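Local coordinates for probable O-methyltransferase (Mycobacterium tuberculosis, PDB 6JCL), which catalyses the metal-dependent transfer of a methyl group from S-adenosyl-L-methionine to a range of catechol-like compounds, at residues V136-D141 with I162-V167; V89-Q94 with G119-T124; Q60-L65 with G83-V88. All coordinates share one frame; numbering follows the deposited sequence.

Interaction 1. Residues V136-D141 with I162-V167. With SR (strontium ion), chain J; SAH (S-adenosyl-L-homocysteine), chain I.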
loop_
_atom_site.group_PDB
_atom_site.type_symbol
_atom_site.label_atom_id
_atom_site.label_comp_id
_atom_site.label_asym_id
_atom_site.label_seq_id
_atom_site.Cartn_x
_atom_site.Cartn_y
_atom_site.Cartn_z
ATOM N N VAL A 136 -7.134 2.242 -11.014
ATOM C CA VAL A 136 -7.035 1.199 -12.026
ATOM C C VAL A 136 -6.208 0.073 -11.440
ATOM O O VAL A 136 -5.091 0.311 -10.965
ATOM C CB VAL A 136 -6.390 1.701 -13.331
ATOM C CG1 VAL A 136 -6.479 0.619 -14.445
ATOM C CG2 VAL A 136 -7.032 2.999 -13.769
ATOM N N PHE A 137 -6.756 -1.141 -11.456
ATOM C CA PHE A 137 -6.039 -2.334 -10.994
ATOM C C PHE A 137 -5.750 -3.203 -12.204
ATOM O O PHE A 137 -6.680 -3.654 -12.877
ATOM C CB PHE A 137 -6.866 -3.106 -9.966
ATOM C CG PHE A 137 -6.202 -4.362 -9.459
ATOM C CD1 PHE A 137 -4.872 -4.357 -9.051
ATOM C CD2 PHE A 137 -6.913 -5.552 -9.398
ATOM C CE1 PHE A 137 -4.251 -5.552 -8.576
ATOM C CE2 PHE A 137 -6.315 -6.735 -8.932
ATOM C CZ PHE A 137 -4.972 -6.733 -8.523
ATOM N N ILE A 138 -4.466 -3.446 -12.486
ATOM C CA ILE A 138 -4.062 -4.130 -13.710
ATOM C C ILE A 138 -3.575 -5.522 -13.327
ATOM O O ILE A 138 -2.537 -5.674 -12.664
ATOM C CB ILE A 138 -2.991 -3.337 -14.473
ATOM C CG1 ILE A 138 -3.542 -1.944 -14.833
ATOM C CG2 ILE A 138 -2.550 -4.101 -15.739
ATOM C CD1 ILE A 138 -2.601 -1.086 -15.682
ATOM N N ASP A 139 -4.315 -6.546 -13.743
ATOM C CA ASP A 139 -4.027 -7.907 -13.295
ATOM C C ASP A 139 -4.510 -8.927 -14.329
ATOM O O ASP A 139 -5.200 -9.896 -14.001
ATOM C CB ASP A 139 -4.664 -8.171 -11.927
ATOM C CG ASP A 139 -4.141 -9.462 -11.286
ATOM O OD1 ASP A 139 -2.996 -9.858 -11.635
ATOM O OD2 ASP A 139 -4.869 -10.079 -10.460
ATOM N N ALA A 140 -4.125 -8.741 -15.594
ATOM C CA ALA A 140 -4.604 -9.628 -16.655
ATOM C C ALA A 140 -3.439 -10.361 -17.323
ATOM O O ALA A 140 -2.616 -10.954 -16.612
ATOM C CB ALA A 140 -5.457 -8.837 -17.658
ATOM N N ASP A 141 -3.344 -10.338 -18.662
ATOM C CA ASP A 141 -2.217 -10.967 -19.367
ATOM C C ASP A 141 -0.985 -10.072 -19.256
ATOM O O ASP A 141 -1.037 -8.887 -19.614
ATOM C CB ASP A 141 -2.557 -11.257 -20.829
ATOM C CG ASP A 141 -3.139 -10.056 -21.562
ATOM O OD1 ASP A 141 -3.928 -9.300 -20.957
ATOM O OD2 ASP A 141 -2.819 -9.887 -22.752
ATOM N N ILE A 162 -2.791 3.834 -9.981
ATOM C CA ILE A 162 -2.662 2.618 -10.788
ATOM C C ILE A 162 -1.906 1.598 -9.957
ATOM O O ILE A 162 -0.819 1.895 -9.443
ATOM C CB ILE A 162 -1.926 2.874 -12.121
ATOM C CG1 ILE A 162 -2.702 3.878 -12.984
ATOM C CG2 ILE A 162 -1.755 1.542 -12.890
ATOM C CD1 ILE A 162 -1.905 4.406 -14.234
ATOM N N VAL A 163 -2.468 0.401 -9.833
ATOM C CA VAL A 163 -1.816 -0.703 -9.132
ATOM C C VAL A 163 -1.628 -1.838 -10.128
ATOM O O VAL A 163 -2.576 -2.206 -10.834
ATOM C CB VAL A 163 -2.644 -1.168 -7.921
ATOM C CG1 VAL A 163 -2.009 -2.407 -7.291
ATOM C CG2 VAL A 163 -2.770 -0.042 -6.867
ATOM N N VAL A 164 -0.409 -2.377 -10.199
ATOM C CA VAL A 164 -0.096 -3.504 -11.077
ATOM C C VAL A 164 0.327 -4.671 -10.187
ATOM O O VAL A 164 1.253 -4.531 -9.377
ATOM C CB VAL A 164 1.011 -3.170 -12.091
ATOM C CG1 VAL A 164 1.195 -4.349 -13.053
ATOM C CG2 VAL A 164 0.708 -1.848 -12.857
ATOM N N ASP A 165 -0.349 -5.809 -10.336
ATOM C CA ASP A 165 -0.050 -6.996 -9.537
ATOM C C ASP A 165 1.094 -7.818 -10.143
ATOM O O ASP A 165 1.352 -7.795 -11.356
ATOM C CB ASP A 165 -1.300 -7.881 -9.421
ATOM C CG ASP A 165 -1.263 -8.800 -8.204
ATOM O OD1 ASP A 165 -0.502 -8.511 -7.251
ATOM O OD2 ASP A 165 -2.008 -9.818 -8.200
ATOM N N ASN A 166 1.776 -8.564 -9.273
ATOM C CA ASN A 166 2.712 -9.634 -9.678
ATOM C C ASN A 166 3.953 -9.110 -10.407
ATOM O O ASN A 166 4.389 -9.704 -11.388
ATOM C CB ASN A 166 2.029 -10.695 -10.567
ATOM C CG ASN A 166 0.749 -11.260 -9.967
ATOM O OD1 ASN A 166 -0.337 -11.105 -10.540
ATOM N ND2 ASN A 166 0.867 -11.934 -8.816
ATOM N N VAL A 167 4.580 -8.052 -9.885
ATOM C CA VAL A 167 5.685 -7.416 -10.603
ATOM C C VAL A 167 7.058 -7.885 -10.117
ATOM O O VAL A 167 8.067 -7.348 -10.576
ATOM C CB VAL A 167 5.600 -5.875 -10.528
ATOM C CG1 VAL A 167 4.271 -5.357 -11.099
ATOM C CG2 VAL A 167 5.824 -5.395 -9.090
HETATM SR SR SR J . -2.772 -11.524 -9.816
HETATM N N SAH I . -7.792 -10.087 -10.410
HETATM C CA SAH I . -8.233 -11.456 -10.098
HETATM C CB SAH I . -7.319 -12.461 -10.791
HETATM C CG SAH I . -7.150 -12.232 -12.291
HETATM S SD SAH I . -6.346 -13.672 -13.039
HETATM C C SAH I . -8.248 -11.701 -8.595
HETATM O O SAH I . -9.221 -12.203 -8.021
HETATM O OXT SAH I . -7.275 -11.354 -7.937
HETATM C "C5'" SAH I . -6.119 -12.968 -14.690
HETATM C "C4'" SAH I . -7.411 -12.887 -15.508
HETATM O "O4'" SAH I . -7.130 -12.141 -16.676
HETATM C "C3'" SAH I . -7.948 -14.236 -16.003
HETATM O "O3'" SAH I . -9.319 -14.348 -15.619
HETATM C "C2'" SAH I . -7.822 -14.180 -17.517
HETATM O "O2'" SAH I . -8.812 -14.925 -18.217
HETATM C "C1'" SAH I . -7.858 -12.670 -17.763
HETATM N N9 SAH I . -7.276 -12.227 -19.039
HETATM C C8 SAH I . -6.156 -12.741 -19.663
HETATM N N7 SAH I . -5.972 -12.040 -20.803
HETATM C C5 SAH I . -6.942 -11.096 -20.898
HETATM C C6 SAH I . -7.214 -10.137 -21.873
HETATM N N6 SAH I . -6.454 -10.013 -22.966
HETATM N N1 SAH I . -8.289 -9.302 -21.682
HETATM C C2 SAH I . -9.104 -9.432 -20.567
HETATM N N3 SAH I . -8.843 -10.390 -19.611
HETATM C C4 SAH I . -7.767 -11.207 -19.792
HETATM O O HOH W 1 -4.578 -12.296 -8.198
#

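Interaction 2. Residues V89-Q94 with G119-T124. With SAH (S-adenosyl-L-homocysteine), chain I.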
loop_
_atom_site.group_PDB
_atom_site.type_symbol
_atom_site.label_atom_id
_atom_site.label_comp_id
_atom_site.label_asym_id
_atom_site.label_seq_id
_atom_site.Cartn_x
_atom_site.Cartn_y
_atom_site.Cartn_z
ATOM N N VAL A 89 -15.786 -1.084 -13.318
ATOM C CA VAL A 89 -15.788 -1.727 -14.625
ATOM C C VAL A 89 -14.640 -2.728 -14.611
ATOM O O VAL A 89 -13.490 -2.348 -14.370
ATOM C CB VAL A 89 -15.621 -0.704 -15.761
ATOM C CG1 VAL A 89 -15.573 -1.398 -17.120
ATOM C CG2 VAL A 89 -16.749 0.325 -15.721
ATOM N N THR A 90 -14.941 -4.003 -14.842
ATOM C CA THR A 90 -13.901 -5.024 -14.834
ATOM C C THR A 90 -13.918 -5.787 -16.155
ATOM O O THR A 90 -14.986 -6.127 -16.674
ATOM C CB THR A 90 -14.027 -5.968 -13.609
ATOM O OG1 THR A 90 -12.924 -6.888 -13.589
ATOM C CG2 THR A 90 -15.353 -6.747 -13.581
ATOM N N LEU A 91 -12.720 -6.033 -16.700
ATOM C CA LEU A 91 -12.537 -6.589 -18.036
ATOM C C LEU A 91 -12.075 -8.040 -17.946
ATOM O O LEU A 91 -11.102 -8.342 -17.248
ATOM C CB LEU A 91 -11.507 -5.769 -18.827
ATOM C CG LEU A 91 -11.779 -4.262 -18.882
ATOM C CD1 LEU A 91 -10.789 -3.565 -19.809
ATOM C CD2 LEU A 91 -13.237 -3.935 -19.315
ATOM N N GLU A 92 -12.743 -8.925 -18.687
ATOM C CA GLU A 92 -12.438 -10.355 -18.618
ATOM C C GLU A 92 -12.637 -10.951 -20.002
ATOM O O GLU A 92 -13.694 -10.754 -20.596
ATOM C CB GLU A 92 -13.362 -11.051 -17.613
ATOM C CG GLU A 92 -13.199 -12.560 -17.549
ATOM C CD GLU A 92 -11.757 -12.980 -17.332
ATOM O OE1 GLU A 92 -11.112 -12.465 -16.378
ATOM O OE2 GLU A 92 -11.264 -13.813 -18.127
ATOM N N TYR A 93 -11.640 -11.655 -20.533
ATOM C CA TYR A 93 -11.864 -12.191 -21.872
ATOM C C TYR A 93 -12.389 -13.627 -21.895
ATOM O O TYR A 93 -12.781 -14.085 -22.970
ATOM C CB TYR A 93 -10.629 -11.982 -22.754
ATOM C CG TYR A 93 -9.518 -12.981 -22.729
ATOM C CD1 TYR A 93 -8.975 -13.432 -21.541
ATOM C CD2 TYR A 93 -8.928 -13.383 -23.919
ATOM C CE1 TYR A 93 -7.913 -14.341 -21.545
ATOM C CE2 TYR A 93 -7.870 -14.271 -23.932
ATOM C CZ TYR A 93 -7.363 -14.742 -22.745
ATOM O OH TYR A 93 -6.303 -15.622 -22.778
ATOM N N GLN A 94 -12.351 -14.374 -20.781
ATOM C CA GLN A 94 -12.889 -15.742 -20.773
ATOM C C GLN A 94 -14.355 -15.694 -20.370
ATOM O O GLN A 94 -14.647 -15.376 -19.207
ATOM C CB GLN A 94 -12.164 -16.632 -19.782
ATOM C CG GLN A 94 -10.779 -17.030 -20.141
ATOM C CD GLN A 94 -10.701 -18.117 -21.199
ATOM O OE1 GLN A 94 -11.717 -18.708 -21.626
ATOM N NE2 GLN A 94 -9.481 -18.399 -21.624
ATOM N N GLY A 119 -14.445 -9.687 -23.204
ATOM C CA GLY A 119 -13.672 -9.579 -24.417
ATOM C C GLY A 119 -12.228 -9.280 -24.091
ATOM O O GLY A 119 -11.887 -8.942 -22.953
ATOM N N PRO A 120 -11.347 -9.395 -25.082
ATOM C CA PRO A 120 -9.949 -8.999 -24.866
ATOM C C PRO A 120 -9.880 -7.518 -24.514
ATOM O O PRO A 120 -10.475 -6.675 -25.188
ATOM C CB PRO A 120 -9.272 -9.298 -26.217
ATOM C CG PRO A 120 -10.287 -10.092 -27.024
ATOM C CD PRO A 120 -11.637 -9.687 -26.494
ATOM N N ALA A 121 -9.133 -7.207 -23.455
ATOM C CA ALA A 121 -9.101 -5.838 -22.944
ATOM C C ALA A 121 -8.605 -4.835 -23.980
ATOM O O ALA A 121 -9.035 -3.680 -23.962
ATOM C CB ALA A 121 -8.242 -5.759 -21.681
ATOM N N LEU A 122 -7.680 -5.231 -24.859
ATOM C CA LEU A 122 -7.220 -4.299 -25.883
ATOM C C LEU A 122 -8.345 -3.890 -26.819
ATOM O O LEU A 122 -8.265 -2.821 -27.444
ATOM C CB LEU A 122 -6.084 -4.925 -26.700
ATOM C CG LEU A 122 -4.708 -5.037 -26.021
ATOM C CD1 LEU A 122 -3.728 -5.777 -26.922
ATOM C CD2 LEU A 122 -4.171 -3.667 -25.642
ATOM N N ASP A 123 -9.374 -4.731 -26.956
ATOM C CA ASP A 123 -10.514 -4.420 -27.807
ATOM C C ASP A 123 -11.626 -3.696 -27.069
ATOM O O ASP A 123 -12.378 -2.947 -27.701
ATOM C CB ASP A 123 -11.075 -5.699 -28.430
ATOM C CG ASP A 123 -10.054 -6.423 -29.283
ATOM O OD1 ASP A 123 -9.158 -5.747 -29.844
ATOM O OD2 ASP A 123 -10.140 -7.665 -29.386
ATOM N N THR A 124 -11.774 -3.920 -25.760
ATOM C CA THR A 124 -12.874 -3.288 -25.036
ATOM C C THR A 124 -12.479 -1.957 -24.400
ATOM O O THR A 124 -13.327 -1.066 -24.295
ATOM C CB THR A 124 -13.434 -4.227 -23.956
ATOM O OG1 THR A 124 -12.397 -4.607 -23.043
ATOM C CG2 THR A 124 -14.046 -5.477 -24.595
HETATM N N SAH I . -7.792 -10.087 -10.410
HETATM C CA SAH I . -8.233 -11.456 -10.098
HETATM C CB SAH I . -7.319 -12.461 -10.791
HETATM C CG SAH I . -7.150 -12.232 -12.291
HETATM S SD SAH I . -6.346 -13.672 -13.039
HETATM C C SAH I . -8.248 -11.701 -8.595
HETATM O O SAH I . -9.221 -12.203 -8.021
HETATM O OXT SAH I . -7.275 -11.354 -7.937
HETATM C "C5'" SAH I . -6.119 -12.968 -14.690
HETATM C "C4'" SAH I . -7.411 -12.887 -15.508
HETATM O "O4'" SAH I . -7.130 -12.141 -16.676
HETATM C "C3'" SAH I . -7.948 -14.236 -16.003
HETATM O "O3'" SAH I . -9.319 -14.348 -15.619
HETATM C "C2'" SAH I . -7.822 -14.180 -17.517
HETATM O "O2'" SAH I . -8.812 -14.925 -18.217
HETATM C "C1'" SAH I . -7.858 -12.670 -17.763
HETATM N N9 SAH I . -7.276 -12.227 -19.039
HETATM C C8 SAH I . -6.156 -12.741 -19.663
HETATM N N7 SAH I . -5.972 -12.040 -20.803
HETATM C C5 SAH I . -6.942 -11.096 -20.898
HETATM C C6 SAH I . -7.214 -10.137 -21.873
HETATM N N6 SAH I . -6.454 -10.013 -22.966
HETATM N N1 SAH I . -8.289 -9.302 -21.682
HETATM C C2 SAH I . -9.104 -9.432 -20.567
HETATM N N3 SAH I . -8.843 -10.390 -19.611
HETATM C C4 SAH I . -7.767 -11.207 -19.792
#

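Interaction 3. Residues Q60-L65 with G83-V88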
loop_
_atom_site.group_PDB
_atom_site.type_symbol
_atom_site.label_atom_id
_atom_site.label_comp_id
_atom_site.label_asym_id
_atom_site.label_seq_id
_atom_site.Cartn_x
_atom_site.Cartn_y
_atom_site.Cartn_z
ATOM N N GLN A 60 -11.561 7.775 -1.847
ATOM C CA GLN A 60 -12.982 7.995 -2.141
ATOM C C GLN A 60 -13.277 7.738 -3.617
ATOM O O GLN A 60 -13.993 8.499 -4.278
ATOM C CB GLN A 60 -13.432 9.398 -1.703
ATOM C CG GLN A 60 -13.426 9.533 -0.195
ATOM C CD GLN A 60 -14.003 10.856 0.280
ATOM O OE1 GLN A 60 -13.371 11.576 1.052
ATOM N NE2 GLN A 60 -15.204 11.186 -0.187
ATOM N N ALA A 61 -12.721 6.643 -4.128
ATOM C CA ALA A 61 -12.890 6.281 -5.532
ATOM C C ALA A 61 -14.364 6.058 -5.840
ATOM O O ALA A 61 -15.074 5.410 -5.069
ATOM C CB ALA A 61 -12.089 5.020 -5.856
ATOM N N ARG A 62 -14.840 6.649 -6.936
ATOM C CA ARG A 62 -16.196 6.392 -7.391
ATOM C C ARG A 62 -16.256 5.715 -8.755
ATOM O O ARG A 62 -17.319 5.199 -9.126
ATOM C CB ARG A 62 -17.011 7.691 -7.414
ATOM C CG ARG A 62 -17.402 8.199 -6.016
ATOM C CD ARG A 62 -18.315 7.201 -5.284
ATOM N NE ARG A 62 -18.676 7.626 -3.927
ATOM C CZ ARG A 62 -19.661 8.475 -3.634
ATOM N NH1 ARG A 62 -20.403 9.010 -4.599
ATOM N NH2 ARG A 62 -19.909 8.791 -2.368
ATOM N N ARG A 63 -15.158 5.697 -9.508
ATOM C CA ARG A 63 -15.077 4.952 -10.753
ATOM C C ARG A 63 -13.775 4.175 -10.743
ATOM O O ARG A 63 -12.698 4.775 -10.669
ATOM C CB ARG A 63 -15.128 5.879 -11.962
ATOM C CG ARG A 63 -16.489 6.523 -12.176
ATOM C CD ARG A 63 -16.348 7.905 -12.790
ATOM N NE ARG A 63 -17.519 8.728 -12.514
ATOM C CZ ARG A 63 -18.579 8.801 -13.312
ATOM N NH1 ARG A 63 -19.609 9.576 -12.986
ATOM N NH2 ARG A 63 -18.608 8.097 -14.437
ATOM N N VAL A 64 -13.880 2.855 -10.795
ATOM C CA VAL A 64 -12.736 1.958 -10.704
ATOM C C VAL A 64 -12.689 1.105 -11.960
ATOM O O VAL A 64 -13.729 0.641 -12.438
ATOM C CB VAL A 64 -12.805 1.068 -9.447
ATOM C CG1 VAL A 64 -11.554 0.173 -9.356
ATOM C CG2 VAL A 64 -12.970 1.940 -8.201
ATOM N N LEU A 65 -11.495 0.941 -12.519
ATOM C CA LEU A 65 -11.268 0.074 -13.669
ATOM C C LEU A 65 -10.387 -1.088 -13.228
ATOM O O LEU A 65 -9.343 -0.878 -12.608
ATOM C CB LEU A 65 -10.606 0.836 -14.819
ATOM C CG LEU A 65 -10.111 -0.008 -16.004
ATOM C CD1 LEU A 65 -11.291 -0.705 -16.713
ATOM C CD2 LEU A 65 -9.362 0.885 -16.986
ATOM N N GLY A 83 -17.905 1.680 -2.483
ATOM C CA GLY A 83 -19.147 2.027 -1.821
ATOM C C GLY A 83 -20.380 1.897 -2.693
ATOM O O GLY A 83 -20.301 1.613 -3.892
ATOM N N PRO A 84 -21.557 2.142 -2.101
ATOM C CA PRO A 84 -22.810 1.922 -2.845
ATOM C C PRO A 84 -22.981 2.838 -4.037
ATOM O O PRO A 84 -23.676 2.473 -4.995
ATOM C CB PRO A 84 -23.903 2.178 -1.793
ATOM C CG PRO A 84 -23.208 2.233 -0.476
ATOM C CD PRO A 84 -21.787 2.636 -0.737
ATOM N N GLN A 85 -22.376 4.016 -4.011
ATOM C CA GLN A 85 -22.451 4.919 -5.146
ATOM C C GLN A 85 -21.295 4.733 -6.118
ATOM O O GLN A 85 -21.296 5.347 -7.188
ATOM C CB GLN A 85 -22.548 6.368 -4.658
ATOM C CG GLN A 85 -23.696 6.607 -3.656
ATOM C CD GLN A 85 -24.957 5.806 -3.978
ATOM O OE1 GLN A 85 -25.435 5.788 -5.116
ATOM N NE2 GLN A 85 -25.497 5.132 -2.969
ATOM N N GLY A 86 -20.314 3.915 -5.773
ATOM C CA GLY A 86 -19.181 3.717 -6.655
ATOM C C GLY A 86 -19.507 2.724 -7.749
ATOM O O GLY A 86 -20.482 1.973 -7.682
ATOM N N ARG A 87 -18.735 2.778 -8.826
ATOM C CA ARG A 87 -18.946 1.846 -9.916
ATOM C C ARG A 87 -17.605 1.243 -10.276
ATOM O O ARG A 87 -16.576 1.930 -10.245
ATOM C CB ARG A 87 -19.578 2.508 -11.135
ATOM C CG ARG A 87 -21.054 2.983 -10.936
ATOM C CD ARG A 87 -22.008 1.818 -10.634
ATOM N NE ARG A 87 -23.416 2.227 -10.612
ATOM C CZ ARG A 87 -24.065 2.648 -9.528
ATOM N NH1 ARG A 87 -25.345 3.003 -9.612
ATOM N NH2 ARG A 87 -23.442 2.710 -8.355
ATOM N N VAL A 88 -17.618 -0.054 -10.551
ATOM C CA VAL A 88 -16.437 -0.772 -11.005
ATOM C C VAL A 88 -16.721 -1.309 -12.395
ATOM O O VAL A 88 -17.781 -1.901 -12.626
ATOM C CB VAL A 88 -16.064 -1.922 -10.053
ATOM C CG1 VAL A 88 -14.808 -2.630 -10.550
ATOM C CG2 VAL A 88 -15.905 -1.389 -8.611
#

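Interaction 1. Residues V136-D141 with I162-V167
Val136 to Ile138 run parallel to Ile162 to Asp165, and the side chains of Asp139, Asp165 and Asn166 converge beyond the last paired residues. The backbones are joined by three nearly straight hydrogen bonds: Val163 N to Val136 O, Ile138 N to Val163 O and Asp165 N to Ile138 O. On one face of the sheet the end of Ile138, CD1, reaches back to Ile162 CG2 (3.9 Å), and both side chains pack on helix 145-155. On the other face Phe137 holds its ring anti to the backbone N (chi1 179°). This brings the CD1-CE1 bond obliquely to the second strand, where CD1 meets Val163 CG1 and CE1 meets Asp165 CB, each at 3.9 Å.

Asp139 and Asp165 extend side by side in the same direction, their carboxylates 72° apart. Asp139 grips the strontium ion with both oxygens, OD1 at 2.5 Å and OD2 at 2.6 Å, whereas Asp165 offers OD2 alone (2.5 Å). Asn166 adds its amide OD1, which also accepts from Lys142, while ND2 is hydrogen-bonded to Asp212. The ion holds together the close oxygens Asp139 OD1 and Asn166 OD1, 3.1 Å apart. Asp139 OD2 also accepts a hydrogen bond from the SAH amino N (2.9 Å), and a metal-bound water donates to SAH OXT. Carboxylates and an amide at the C-terminal ends of adjacent parallel strands form the divalent-cation site of cation-dependent catechol O-methyltransferases.

Interaction 2. Residues V89-Q94 with G119-T124
Glu92, at the end of strand 87-92, and Gly119, just past the neighbouring strand 114-118, are tied by a backbone hydrogen bond from Gly119 N to Glu92 O (2.9 Å). Together these strand ends and helix 121-124 form the adenosine side of the cofactor pocket in this Rossmann-like, class I methyltransferase fold. Gly119 has a positive phi and an extended psi, a combination in which a side chain would collide with the preceding carbonyl.

Tyr93 spans the contact and the ligand. Its CB rests on Gly119 O (3.3 Å). The first torsion (chi1 86°) sets CG between the backbone N and the carbonyl carbon, which swings the ring away from the protein segment and over the adenine. CG lies near SAH C5. CD1 and CE1 approach the purine, at SAH C4 and C5 and at SAH C8 and N7 respectively, more closely than normal contact, and the exact spacing there is doubtful. Beyond them CZ is 3.6 Å from SAH N7, and OH has moved off to 4.1 Å from the same nitrogen. The purine thus lies over part of one face of the phenol ring, toward its CD1-CE1 side.

Leu91 CD1 packs against Ala121 CB (3.8 Å) and brushes Thr124 OG1, so the first turn of helix 121-124 rests on strand 87-92. Glu92 points the other way, its chain bent at chi2, and clasps the ribose: OE1 accepts a hydrogen bond from SAH O3' and OE2 one from SAH O2', both at 2.7 Å. The carboxylate is steadied by Leu70 N on OE1 and by Gln94 N on OE2. The adenine edge is read by the backbone, where Ala121 N donates to SAH N1 at 2.9 Å.

Interaction 3. Residues Q60-L65 with G83-V88
Arg62 to Val64 pair with Gly86 to Val88 where two parallel strands begin, the opening and closing strands of the beta-alpha-beta unit formed by strand 63-67, helix 73-82 and strand 87-92. The tight part is the ladder and the face that meets the helix. Arg87 bonds to both sides of Arg63: its N donates to Arg62 O (2.8 Å), from above the carbonyl plane, and its O accepts a hydrogen bond from Val64 N (2.9 Å) nearly in line with the C=O bond. Val64 CB then packs on Val88 CG2 at 4.0 Å. Both valines lie buried beneath helix 73-82, Val64 against Leu78 and Val88 against Thr75 and Ala79.

The contact is looser at its outer end, where the segments carry exposed side chains. Arg62, bent at chi2 (-63°), runs alongside Gln85, and its guanidinium presents a face to the aliphatic Gln85 CB, 3.4 Å from NH1. The Gln85 amide is turned steeply against that plane, 77° from it, and its end leads away. Gln85 is a central residue of a type I turn from Gly83 to Gly86, closed by Gly86 N to Gly83 O. On the other side of the strands from the valines, Arg63 and Arg87 are exposed at the strand starts. Arg87 folds back over its own turn instead of crossing to the other strand, and its NH2 donates to Gly86 O at 3.1 Å, with that oxygen in the guanidinium plane.

In the fold
All three contacts belong to one mixed sheet. Interaction 1 lies near the centre of the chain and is almost wholly buried, while interactions 2 and 3 lie about 14 Å from it and are partly exposed. The latter two share strand 87-92, one at its C-terminal end and the other at its start, and are linked by a probable backbone hydrogen bond from Val89 N to Val64 O. A similar bond, Phe137 N to Leu65 O, probably joins interaction 1 to interaction 3. Chemistry follows position: the C-terminal strand ends carry mainly acidic ligand-binding side chains, joined by Asn166 and a backbone N, whereas the strand starts of interaction 3 expose arginines and bind no ligand.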